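Local atomic coordinates of VgrG protein (Vibrio cholerae, PDB entry 4DTL), a protein that probably cross-links actin monomers covalently in an ATP-dependent, metal-dependent reaction, as an effector domain of a VgrG secretion protein. Residues Gly26-Leu31 / Glu90-Pro95; Gly172-Val177 / Glu351-Pro356. All blocks are in the same frame, centred on the assembly; numbering follows the deposited sequence.

Contact 1 of 2, residues Gly26-Leu31 / Glu90-Pro95; sequences GIENEL and ELVSYP. With MN (manganese (II) ion), chain E; MN (manganese (II) ion), chain D; ATP (adenosine-5'-triphosphate), chain B.
Glu28 and Glu90 lie on adjacent antiparallel strands, a two-stranded part of a beta-sheet whose glutamate-bearing face holds ATP and two manganese ions. The axes of 26-30 and 90-93 approach to 4.3 Å at closest. From Glu28, CB rests near Glu90 OE2, and CG lies 3.6 Å from the ribose hydroxyl ATP O3'. With CG anti to the carbonyl carbon (chi1 -68°) and the chain extended beyond it, the carboxylate reaches both metals. Its OE1 binds the chain D manganese at 2.3 Å, while OE2 binds that ion and also bridges to the chain E manganese at 2.2 Å. Glu90 OE1 joins the latter ion, as does the gamma phosphate through ATP O1G. On the same face Val92 CG1 touches ATP C3'. The ribose hydroxyls bond to the backbone: ATP O2' donates to Ser93 O (2.6 Å), and O3' makes a weak bond to Ile27 O. Pro95 packs CB and CG against the adenine near C5. The other face carries Leu91, whose methyls meet those of Leu31, beside Met111 and Phe118 of helix 101-124. Asn29 and Leu91 bond backbone to backbone in both directions. Where the strand pairing ends, a side chain substitutes for a carbonyl: Ser93 N donates to Ile27 O, but Ile27 N hydrogen-bonds to Ser93 OG, 2.7 Å away, with a nearly straight 170° N-H...O angle.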
loop_
_atom_site.group_PDB
_atom_site.type_symbol
_atom_site.label_atom_id
_atom_site.label_comp_id
_atom_site.label_asym_id
_atom_site.label_seq_id
_atom_site.Cartn_x
_atom_site.Cartn_y
_atom_site.Cartn_z
ATOM N N GLY A 26 6.263 -3.005 -5.439
ATOM C CA GLY A 26 6.561 -3.280 -4.047
ATOM C C GLY A 26 5.608 -4.336 -3.541
ATOM O O GLY A 26 4.468 -4.406 -3.994
ATOM N N ILE A 27 6.050 -5.156 -2.602
ATOM C CA ILE A 27 5.228 -6.231 -2.044
ATOM C C ILE A 27 5.142 -6.179 -0.510
ATOM O O ILE A 27 6.043 -5.666 0.157
ATOM C CB ILE A 27 5.654 -7.637 -2.571
ATOM C CG1 ILE A 27 7.076 -8.044 -2.112
ATOM C CG2 ILE A 27 5.475 -7.762 -4.086
ATOM C CD1 ILE A 27 7.370 -9.536 -2.163
ATOM N N GLU A 28 4.036 -6.705 0.029
ATOM C CA GLU A 28 3.756 -6.843 1.457
ATOM C C GLU A 28 3.474 -8.312 1.721
ATOM O O GLU A 28 2.697 -8.942 0.994
ATOM C CB GLU A 28 2.568 -5.989 1.882
ATOM C CG GLU A 28 2.847 -4.504 1.816
ATOM C CD GLU A 28 1.580 -3.689 1.959
ATOM O OE1 GLU A 28 0.866 -3.512 0.947
ATOM O OE2 GLU A 28 1.246 -3.330 3.108
ATOM N N ASN A 29 4.123 -8.864 2.744
ATOM C CA ASN A 29 4.028 -10.281 3.068
ATOM C C ASN A 29 3.855 -10.536 4.576
ATOM O O ASN A 29 4.823 -10.522 5.347
ATOM C CB ASN A 29 5.288 -10.970 2.539
ATOM C CG ASN A 29 5.238 -12.469 2.491
ATOM O OD1 ASN A 29 4.176 -13.073 2.321
ATOM N ND2 ASN A 29 6.412 -13.093 2.569
ATOM N N GLU A 30 2.611 -10.739 4.997
ATOM C CA GLU A 30 2.311 -11.016 6.402
ATOM C C GLU A 30 2.608 -12.469 6.758
ATOM O O GLU A 30 2.087 -13.382 6.109
ATOM C CB GLU A 30 0.876 -10.656 6.729
ATOM C CG GLU A 30 0.596 -10.638 8.222
ATOM C CD GLU A 30 -0.867 -10.524 8.593
ATOM O OE1 GLU A 30 -1.156 -10.024 9.704
ATOM O OE2 GLU A 30 -1.731 -10.932 7.779
ATOM N N LEU A 31 3.501 -12.672 7.739
ATOM C CA LEU A 31 3.958 -14.002 8.116
ATOM C C LEU A 31 2.952 -14.730 8.999
ATOM O O LEU A 31 2.164 -14.108 9.712
ATOM C CB LEU A 31 5.367 -13.948 8.763
ATOM C CG LEU A 31 6.507 -13.391 7.920
ATOM C CD1 LEU A 31 7.748 -13.272 8.741
ATOM C CD2 LEU A 31 6.754 -14.229 6.664
ATOM N N GLU A 90 4.977 -8.335 9.298
ATOM C CA GLU A 90 4.789 -8.136 7.881
ATOM C C GLU A 90 6.093 -7.720 7.250
ATOM O O GLU A 90 6.715 -6.757 7.694
ATOM C CB GLU A 90 3.697 -7.121 7.603
ATOM C CG GLU A 90 3.343 -7.042 6.130
ATOM C CD GLU A 90 2.360 -5.947 5.808
ATOM O OE1 GLU A 90 2.615 -4.791 6.213
ATOM O OE2 GLU A 90 1.343 -6.234 5.135
ATOM N N LEU A 91 6.492 -8.444 6.204
ATOM C CA LEU A 91 7.705 -8.142 5.448
ATOM C C LEU A 91 7.301 -7.219 4.299
ATOM O O LEU A 91 6.426 -7.573 3.496
ATOM C CB LEU A 91 8.413 -9.423 4.957
ATOM C CG LEU A 91 8.723 -10.515 5.999
ATOM C CD1 LEU A 91 9.581 -11.616 5.384
ATOM C CD2 LEU A 91 9.389 -9.946 7.246
ATOM N N VAL A 92 7.860 -5.995 4.298
ATOM C CA VAL A 92 7.535 -4.939 3.329
ATOM C C VAL A 92 8.738 -4.646 2.444
ATOM O O VAL A 92 9.715 -4.036 2.901
ATOM C CB VAL A 92 6.981 -3.659 4.025
ATOM C CG1 VAL A 92 6.551 -2.619 3.000
ATOM C CG2 VAL A 92 5.811 -3.988 4.955
ATOM N N SER A 93 8.668 -5.078 1.172
ATOM C CA SER A 93 9.779 -4.876 0.249
ATOM C C SER A 93 10.075 -3.425 -0.077
ATOM O O SER A 93 9.193 -2.569 0.003
ATOM C CB SER A 93 9.586 -5.679 -1.032
ATOM O OG SER A 93 8.670 -5.029 -1.898
ATOM N N TYR A 94 11.341 -3.152 -0.403
ATOM C CA TYR A 94 11.751 -1.859 -0.900
ATOM C C TYR A 94 11.360 -1.948 -2.390
ATOM O O TYR A 94 11.597 -2.992 -3.017
ATOM C CB TYR A 94 13.261 -1.663 -0.694
ATOM C CG TYR A 94 13.575 -1.212 0.715
ATOM C CD1 TYR A 94 13.794 -2.138 1.731
ATOM C CD2 TYR A 94 13.582 0.137 1.047
ATOM C CE1 TYR A 94 14.062 -1.729 3.034
ATOM C CE2 TYR A 94 13.840 0.558 2.347
ATOM C CZ TYR A 94 14.069 -0.380 3.341
ATOM O OH TYR A 94 14.317 0.048 4.617
ATOM N N PRO A 95 10.666 -0.943 -2.966
ATOM C CA PRO A 95 10.264 -1.060 -4.377
ATOM C C PRO A 95 11.436 -1.232 -5.334
ATOM O O PRO A 95 12.558 -0.798 -5.045
ATOM C CB PRO A 95 9.531 0.259 -4.647
ATOM C CG PRO A 95 10.088 1.211 -3.631
ATOM C CD PRO A 95 10.252 0.361 -2.410
HETATM MN MN MN E . 1.455 -3.072 5.254
HETATM MN MN MN D . -1.040 -2.986 2.146
HETATM P PG ATP B . -1.321 -1.749 5.045
HETATM O O1G ATP B . -0.396 -2.739 5.683
HETATM O O2G ATP B . -2.308 -2.429 4.153
HETATM O O3G ATP B . -2.052 -0.974 6.097
HETATM P PB ATP B . 0.874 -0.284 4.634
HETATM O O1B ATP B . 0.730 0.685 5.742
HETATM O O2B ATP B . 1.655 -1.483 5.088
HETATM O O3B ATP B . -0.473 -0.724 4.144
HETATM P PA ATP B . 3.238 0.303 3.394
HETATM O O1A ATP B . 3.893 1.640 3.383
HETATM O O2A ATP B . 3.757 -0.518 4.579
HETATM O O3A ATP B . 1.738 0.399 3.471
HETATM O "O5'" ATP B . 3.620 -0.461 2.041
HETATM C "C5'" ATP B . 3.544 0.257 0.802
HETATM C "C4'" ATP B . 3.862 -0.650 -0.354
HETATM O "O4'" ATP B . 4.143 0.186 -1.495
HETATM C "C3'" ATP B . 5.087 -1.541 -0.168
HETATM O "O3'" ATP B . 4.833 -2.833 -0.694
HETATM C "C2'" ATP B . 6.183 -0.782 -0.912
HETATM O "O2'" ATP B . 7.210 -1.628 -1.405
HETATM C "C1'" ATP B . 5.396 -0.148 -2.041
HETATM N N9 ATP B . 5.989 1.050 -2.621
HETATM C C8 ATP B . 6.519 2.122 -1.955
HETATM N N7 ATP B . 7.024 3.041 -2.739
HETATM C C5 ATP B . 6.804 2.540 -4.013
HETATM C C6 ATP B . 7.094 3.046 -5.299
HETATM N N6 ATP B . 7.747 4.196 -5.516
HETATM N N1 ATP B . 6.699 2.315 -6.366
HETATM C C2 ATP B . 6.078 1.151 -6.156
HETATM N N3 ATP B . 5.779 0.564 -4.996
HETATM C C4 ATP B . 6.164 1.318 -3.959
#

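Contact 2 of 2, residues Gly172-Val177 / Glu351-Pro356. With ATP (adenosine-5'-triphosphate), chain B; SO4 (sulfate ion), chain F.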
loop_
_atom_site.group_PDB
_atom_site.type_symbol
_atom_site.label_atom_id
_atom_site.label_comp_id
_atom_site.label_asym_id
_atom_site.label_seq_id
_atom_site.Cartn_x
_atom_site.Cartn_y
_atom_site.Cartn_z
ATOM N N GLY A 172 -2.103 -13.362 3.007
ATOM C CA GLY A 172 -1.286 -12.404 3.751
ATOM C C GLY A 172 -0.461 -11.519 2.829
ATOM O O GLY A 172 0.376 -10.743 3.294
ATOM N N GLN A 173 -0.697 -11.618 1.504
ATOM C CA GLN A 173 0.072 -10.923 0.476
ATOM C C GLN A 173 -0.641 -9.835 -0.296
ATOM O O GLN A 173 -1.810 -9.977 -0.655
ATOM C CB GLN A 173 0.712 -11.931 -0.492
ATOM C CG GLN A 173 1.804 -12.764 0.170
ATOM C CD GLN A 173 2.391 -13.868 -0.676
ATOM O OE1 GLN A 173 1.759 -14.420 -1.584
ATOM N NE2 GLN A 173 3.601 -14.269 -0.327
ATOM N N GLN A 174 0.098 -8.755 -0.566
ATOM C CA GLN A 174 -0.308 -7.599 -1.358
ATOM C C GLN A 174 0.848 -7.141 -2.238
ATOM O O GLN A 174 2.001 -7.462 -1.981
ATOM C CB GLN A 174 -0.706 -6.449 -0.448
ATOM C CG GLN A 174 -2.196 -6.352 -0.198
ATOM C CD GLN A 174 -2.514 -6.232 1.244
ATOM O OE1 GLN A 174 -2.495 -5.154 1.818
ATOM N NE2 GLN A 174 -2.746 -7.351 1.869
ATOM N N ALA A 175 0.515 -6.417 -3.301
ATOM C CA ALA A 175 1.465 -5.841 -4.233
ATOM C C ALA A 175 1.033 -4.400 -4.491
ATOM O O ALA A 175 -0.166 -4.095 -4.438
ATOM C CB ALA A 175 1.447 -6.629 -5.527
ATOM N N THR A 176 2.009 -3.505 -4.718
ATOM C CA THR A 176 1.771 -2.088 -5.007
ATOM C C THR A 176 2.533 -1.741 -6.255
ATOM O O THR A 176 3.734 -1.974 -6.305
ATOM C CB THR A 176 2.070 -1.180 -3.790
ATOM O OG1 THR A 176 1.180 -1.504 -2.715
ATOM C CG2 THR A 176 1.947 0.301 -4.116
ATOM N N VAL A 177 1.832 -1.219 -7.268
ATOM C CA VAL A 177 2.403 -0.892 -8.576
ATOM C C VAL A 177 2.393 0.625 -8.731
ATOM O O VAL A 177 1.375 1.263 -8.454
ATOM C CB VAL A 177 1.649 -1.641 -9.736
ATOM C CG1 VAL A 177 2.044 -1.120 -11.122
ATOM C CG2 VAL A 177 1.862 -3.152 -9.659
ATOM N N GLU A 351 -2.509 -0.270 -4.842
ATOM C CA GLU A 351 -2.377 -1.480 -4.045
ATOM C C GLU A 351 -3.359 -2.537 -4.503
ATOM O O GLU A 351 -4.564 -2.286 -4.540
ATOM C CB GLU A 351 -2.586 -1.160 -2.561
ATOM C CG GLU A 351 -2.367 -2.323 -1.608
ATOM C CD GLU A 351 -2.752 -1.980 -0.182
ATOM O OE1 GLU A 351 -2.491 -0.838 0.251
ATOM O OE2 GLU A 351 -3.360 -2.839 0.489
ATOM N N PHE A 352 -2.845 -3.727 -4.832
ATOM C CA PHE A 352 -3.679 -4.850 -5.214
ATOM C C PHE A 352 -4.026 -5.562 -3.903
ATOM O O PHE A 352 -3.186 -6.226 -3.280
ATOM C CB PHE A 352 -2.942 -5.762 -6.209
ATOM C CG PHE A 352 -2.821 -5.165 -7.589
ATOM C CD1 PHE A 352 -1.824 -4.236 -7.880
ATOM C CD2 PHE A 352 -3.688 -5.543 -8.603
ATOM C CE1 PHE A 352 -1.733 -3.664 -9.152
ATOM C CE2 PHE A 352 -3.569 -5.000 -9.883
ATOM C CZ PHE A 352 -2.600 -4.057 -10.146
ATOM N N ARG A 353 -5.258 -5.343 -3.440
ATOM C CA ARG A 353 -5.771 -5.924 -2.186
ATOM C C ARG A 353 -5.658 -7.449 -2.113
ATOM O O ARG A 353 -5.346 -7.996 -1.051
ATOM C CB ARG A 353 -7.178 -5.427 -1.889
ATOM C CG ARG A 353 -7.267 -3.905 -1.762
ATOM C CD ARG A 353 -6.560 -3.344 -0.529
ATOM N NE ARG A 353 -7.260 -3.706 0.709
ATOM C CZ ARG A 353 -6.761 -3.563 1.935
ATOM N NH1 ARG A 353 -5.542 -3.074 2.116
ATOM N NH2 ARG A 353 -7.490 -3.904 2.993
ATOM N N THR A 354 -5.794 -8.099 -3.280
ATOM C CA THR A 354 -5.556 -9.513 -3.552
ATOM C C THR A 354 -4.579 -9.468 -4.708
ATOM O O THR A 354 -4.769 -8.663 -5.619
ATOM C CB THR A 354 -6.865 -10.250 -3.896
ATOM O OG1 THR A 354 -7.713 -10.203 -2.748
ATOM C CG2 THR A 354 -6.638 -11.709 -4.326
ATOM N N VAL A 355 -3.518 -10.274 -4.659
ATOM C CA VAL A 355 -2.557 -10.307 -5.748
ATOM C C VAL A 355 -3.203 -11.070 -6.923
ATOM O O VAL A 355 -3.613 -12.223 -6.746
ATOM C CB VAL A 355 -1.170 -10.875 -5.341
ATOM C CG1 VAL A 355 -0.188 -10.790 -6.510
ATOM C CG2 VAL A 355 -0.615 -10.149 -4.113
ATOM N N PRO A 356 -3.357 -10.427 -8.108
ATOM C CA PRO A 356 -3.928 -11.156 -9.255
ATOM C C PRO A 356 -2.903 -12.122 -9.863
ATOM O O PRO A 356 -1.712 -12.026 -9.538
ATOM C CB PRO A 356 -4.303 -10.032 -10.221
ATOM C CG PRO A 356 -3.305 -8.946 -9.950
ATOM C CD PRO A 356 -2.954 -9.052 -8.483
HETATM P PG ATP B . -1.321 -1.749 5.045
HETATM O O1G ATP B . -0.396 -2.739 5.683
HETATM O O2G ATP B . -2.308 -2.429 4.153
HETATM O O3G ATP B . -2.052 -0.974 6.097
HETATM P PB ATP B . 0.874 -0.284 4.634
HETATM O O1B ATP B . 0.730 0.685 5.742
HETATM O O2B ATP B . 1.655 -1.483 5.088
HETATM O O3B ATP B . -0.473 -0.724 4.144
HETATM P PA ATP B . 3.238 0.303 3.394
HETATM O O1A ATP B . 3.893 1.640 3.383
HETATM O O2A ATP B . 3.757 -0.518 4.579
HETATM O O3A ATP B . 1.738 0.399 3.471
HETATM O "O5'" ATP B . 3.620 -0.461 2.041
HETATM C "C5'" ATP B . 3.544 0.257 0.802
HETATM C "C4'" ATP B . 3.862 -0.650 -0.354
HETATM O "O4'" ATP B . 4.143 0.186 -1.495
HETATM C "C3'" ATP B . 5.087 -1.541 -0.168
HETATM O "O3'" ATP B . 4.833 -2.833 -0.694
HETATM C "C2'" ATP B . 6.183 -0.782 -0.912
HETATM O "O2'" ATP B . 7.210 -1.628 -1.405
HETATM C "C1'" ATP B . 5.396 -0.148 -2.041
HETATM N N9 ATP B . 5.989 1.050 -2.621
HETATM C C8 ATP B . 6.519 2.122 -1.955
HETATM N N7 ATP B . 7.024 3.041 -2.739
HETATM C C5 ATP B . 6.804 2.540 -4.013
HETATM C C6 ATP B . 7.094 3.046 -5.299
HETATM N N6 ATP B . 7.747 4.196 -5.516
HETATM N N1 ATP B . 6.699 2.315 -6.366
HETATM C C2 ATP B . 6.078 1.151 -6.156
HETATM N N3 ATP B . 5.779 0.564 -4.996
HETATM C C4 ATP B . 6.164 1.318 -3.959
HETATM S S SO4 F . -5.440 -3.203 5.933
HETATM O O1 SO4 F . -4.640 -3.609 7.092
HETATM O O2 SO4 F . -6.586 -4.097 5.786
HETATM O O3 SO4 F . -5.921 -1.839 6.131
HETATM O O4 SO4 F . -4.607 -3.263 4.738
HETATM O O HOH W 1 -2.979 -12.168 -2.565
HETATM O O HOH W 2 0.268 0.018 -0.580
#
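Gln173 begins the contact with its carbonyl: Gln173 O accepts a hydrogen bond from a water that itself accepts one from Val355 N, and Val355 CG2 lies 3.7 Å from the same Gln173 O. This is the antiparallel pairing of strand 173-180 with the end of strand 344-352, where the second segment leaves the sheet. Gln174 bends at chi2 (130°) and lays CG over Phe352 O at 3.2 Å, carrying its amide near the Glu351 carboxylate, the two planes 16° apart. Glu351 OE2 takes a salt bridge from Arg353 NH1 (2.7 Å), approaching on the syn side and 27° out of the carboxylate plane. The guanidinium then holds a sulfate, probably from the crystallisation liquor, with two further bonds, NH1 to SO4 O4 and NH2 to SO4 O2. Ala175 supplies the single direct backbone bond, Phe352 N to Ala175 O at 2.7 Å; its CB faces Val355 CG2. Thr176 sets CB and CG2 against ATP O4', each at 3.4 Å, while its OG1 shares a water with Glu351 OE1. Val177 brings CG2 to Phe352 CE1 at 3.7 Å, an apolar contact. Strand 24-30 pairs with 172-177 through backbone bonds such as Gln174 with Glu28, strand 277-279 lies against Glu351 and Phe352, and Leu194 and Leu195 of helix 190-196 pack on Phe352.

Contact 1 closes along the chain before contact 2 opens, and their centres are about 10 Å apart. They are joined edge to edge, because strand 24-30 of contact 1 pairs antiparallel with strand 173-180 of contact 2, through probable hydrogen bonds from Thr176 N to Gly26 O (2.7 Å) and from Glu30 N to Gly172 O (2.8 Å). Strands 85-97, 24-30, 173-180 and 344-352 therefore lie side by side in that order, within the actin cross-linking domain. Both contacts touch the same ATP: contact 1 provides metal ligands and ribose bonds, whereas contact 2 adds Thr176 beside the sugar. The nucleotide site is thus assembled from strands distant in sequence.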